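Local coordinates for Rubredoxin\:oxygen oxidoreductase (Desulfovibrio gigas, PDB 1E5D), which catalyses the four-electron reduction of one oxygen molecule to two water molecules, using a diiron centre and FMN, at residues T33-Y38 with P224-I229. Residues are numbered along the deposited sequence; the frame is centred on the assembly and turned at random.
Sequences TTYNAY and PDHGVI. With FEO (mu-oxo-diiron), chain D.
Residues 33-38, part of strand 33-40, run beside the loop 224-229 with T34 nearest H226 and N36 nearest D225, and N36 N donates to D225 O at 2.7 Å. The contact lies in the metallo-beta-lactamase fold. It joins strand 33-40 of one sheet to the loop that follows strand 221-224 of the other and carries an iron ligand.

H226 uses both ring nitrogens. Its ND1 donates to T34 O at 2.8 Å, in the ring plane and with C=O...N almost straight at 172°. Its NE2 binds FE1 of the mu-oxo-diiron at 2.0 Å; D83 and D165 also bind iron of this cluster. Held at both nitrogens, by T34 O and by FE1, the imidazole has little freedom to rotate. The ND1 bond probably makes NE2 a stronger donor to iron. The Y35 ring lies obliquely by the same imidazole, planes at 83°, and its OH bonds to H24. D225 OD2 bonds to H84 and takes a hydrogen bond from the iron-bound water.

N36 holds the turn of the loop. Its CG stands beside the backbone N (chi1 -60°), which points the amide into the bend of the loop. ND2 donates to P224 O at 2.9 Å and to G227 O at 2.7 Å, both near the amide plane. T34 OG1 accepts from G227 N and donates to N36 OD1, steadying that amide. P224 O takes a second bond, 2.8 Å from Y38 OH, on the face opposite N36 ND2.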
loop_
_atom_site.group_PDB
_atom_site.type_symbol
_atom_site.label_atom_id
_atom_site.label_comp_id
_atom_site.label_asym_id
_atom_site.label_seq_id
_atom_site.Cartn_x
_atom_site.Cartn_y
_atom_site.Cartn_z
ATOM N N THR A 33 -2.364 -19.852 11.869
ATOM C CA THR A 33 -3.728 -19.805 12.372
ATOM C C THR A 33 -4.289 -21.219 12.363
ATOM O O THR A 33 -3.649 -22.197 11.970
ATOM C CB THR A 33 -4.589 -18.851 11.536
ATOM O OG1 THR A 33 -5.921 -18.772 12.055
ATOM C CG2 THR A 33 -4.737 -19.380 10.111
ATOM N N THR A 34 -5.528 -21.355 12.823
ATOM C CA THR A 34 -6.171 -22.656 12.757
ATOM C C THR A 34 -7.596 -22.469 12.243
ATOM O O THR A 34 -8.155 -21.377 12.191
ATOM C CB THR A 34 -6.233 -23.407 14.101
ATOM O OG1 THR A 34 -7.257 -22.842 14.941
ATOM C CG2 THR A 34 -4.920 -23.281 14.854
ATOM N N TYR A 35 -8.178 -23.600 11.870
ATOM C CA TYR A 35 -9.594 -23.595 11.507
ATOM C C TYR A 35 -10.268 -24.620 12.409
ATOM O O TYR A 35 -10.010 -25.817 12.265
ATOM C CB TYR A 35 -9.726 -23.865 10.010
ATOM C CG TYR A 35 -9.024 -22.770 9.225
ATOM C CD1 TYR A 35 -9.628 -21.522 9.126
ATOM C CD2 TYR A 35 -7.792 -22.971 8.622
ATOM C CE1 TYR A 35 -9.027 -20.495 8.432
ATOM C CE2 TYR A 35 -7.183 -21.948 7.919
ATOM C CZ TYR A 35 -7.803 -20.722 7.829
ATOM O OH TYR A 35 -7.218 -19.686 7.135
ATOM N N ASN A 36 -11.069 -24.109 13.327
ATOM C CA ASN A 36 -11.681 -24.871 14.397
ATOM C C ASN A 36 -13.150 -25.152 14.117
ATOM O O ASN A 36 -13.941 -24.262 13.847
ATOM C CB ASN A 36 -11.556 -24.130 15.733
ATOM C CG ASN A 36 -10.109 -23.885 16.122
ATOM O OD1 ASN A 36 -9.206 -24.563 15.645
ATOM N ND2 ASN A 36 -9.888 -22.909 16.999
ATOM N N ALA A 37 -13.488 -26.428 14.197
ATOM C CA ALA A 37 -14.862 -26.901 14.151
ATOM C C ALA A 37 -15.055 -27.783 15.382
ATOM O O ALA A 37 -14.080 -28.317 15.923
ATOM C CB ALA A 37 -15.173 -27.634 12.867
ATOM N N TYR A 38 -16.302 -27.901 15.829
ATOM C CA TYR A 38 -16.543 -28.686 17.040
ATOM C C TYR A 38 -17.631 -29.722 16.799
ATOM O O TYR A 38 -18.759 -29.410 16.419
ATOM C CB TYR A 38 -16.877 -27.756 18.214
ATOM C CG TYR A 38 -15.724 -26.797 18.453
ATOM C CD1 TYR A 38 -15.683 -25.592 17.762
ATOM C CD2 TYR A 38 -14.691 -27.089 19.330
ATOM C CE1 TYR A 38 -14.644 -24.705 17.954
ATOM C CE2 TYR A 38 -13.644 -26.199 19.528
ATOM C CZ TYR A 38 -13.630 -25.011 18.834
ATOM O OH TYR A 38 -12.614 -24.101 19.001
ATOM N N PRO A 224 -13.538 -20.723 19.872
ATOM C CA PRO A 224 -13.524 -19.907 18.656
ATOM C C PRO A 224 -13.045 -20.670 17.417
ATOM O O PRO A 224 -12.469 -21.759 17.509
ATOM C CB PRO A 224 -12.523 -18.812 19.041
ATOM C CG PRO A 224 -11.537 -19.503 19.910
ATOM C CD PRO A 224 -12.264 -20.620 20.603
ATOM N N ASP A 225 -13.300 -20.073 16.259
ATOM C CA ASP A 225 -12.956 -20.537 14.933
ATOM C C ASP A 225 -11.455 -20.657 14.685
ATOM O O ASP A 225 -11.062 -21.512 13.903
ATOM C CB ASP A 225 -13.475 -19.540 13.887
ATOM C CG ASP A 225 -14.943 -19.730 13.582
ATOM O OD1 ASP A 225 -15.510 -20.754 14.008
ATOM O OD2 ASP A 225 -15.525 -18.826 12.946
ATOM N N HIS A 226 -10.676 -19.796 15.326
ATOM C CA HIS A 226 -9.248 -19.694 15.127
ATOM C C HIS A 226 -8.474 -19.661 16.436
ATOM O O HIS A 226 -8.797 -18.902 17.350
ATOM C CB HIS A 226 -8.884 -18.407 14.355
ATOM C CG HIS A 226 -9.746 -18.184 13.152
ATOM N ND1 HIS A 226 -9.774 -19.050 12.082
ATOM C CD2 HIS A 226 -10.621 -17.201 12.852
ATOM C CE1 HIS A 226 -10.624 -18.600 11.180
ATOM N NE2 HIS A 226 -11.157 -17.477 11.618
ATOM N N GLY A 227 -7.416 -20.467 16.506
ATOM C CA GLY A 227 -6.538 -20.383 17.663
ATOM C C GLY A 227 -6.942 -21.361 18.748
ATOM O O GLY A 227 -7.676 -22.321 18.495
ATOM N N VAL A 228 -6.448 -21.101 19.957
ATOM C CA VAL A 228 -6.634 -22.052 21.048
ATOM C C VAL A 228 -7.993 -21.893 21.715
ATOM O O VAL A 228 -8.666 -20.876 21.605
ATOM C CB VAL A 228 -5.532 -21.916 22.115
ATOM C CG1 VAL A 228 -4.182 -22.249 21.501
ATOM C CG2 VAL A 228 -5.540 -20.517 22.702
ATOM N N ILE A 229 -8.367 -22.960 22.412
ATOM C CA ILE A 229 -9.604 -22.966 23.179
ATOM C C ILE A 229 -9.388 -22.380 24.564
ATOM O O ILE A 229 -8.371 -22.674 25.201
ATOM C CB ILE A 229 -10.140 -24.403 23.297
ATOM C CG1 ILE A 229 -10.734 -24.918 21.981
ATOM C CG2 ILE A 229 -11.135 -24.515 24.438
ATOM C CD1 ILE A 229 -10.571 -26.413 21.802
HETATM FE FE1 FEO D . -12.741 -16.691 10.642
HETATM FE FE2 FEO D . -14.735 -14.107 9.842
HETATM O O FEO D . -13.872 -16.148 9.423
HETATM O O HOH W 1 -13.997 -18.772 10.707
#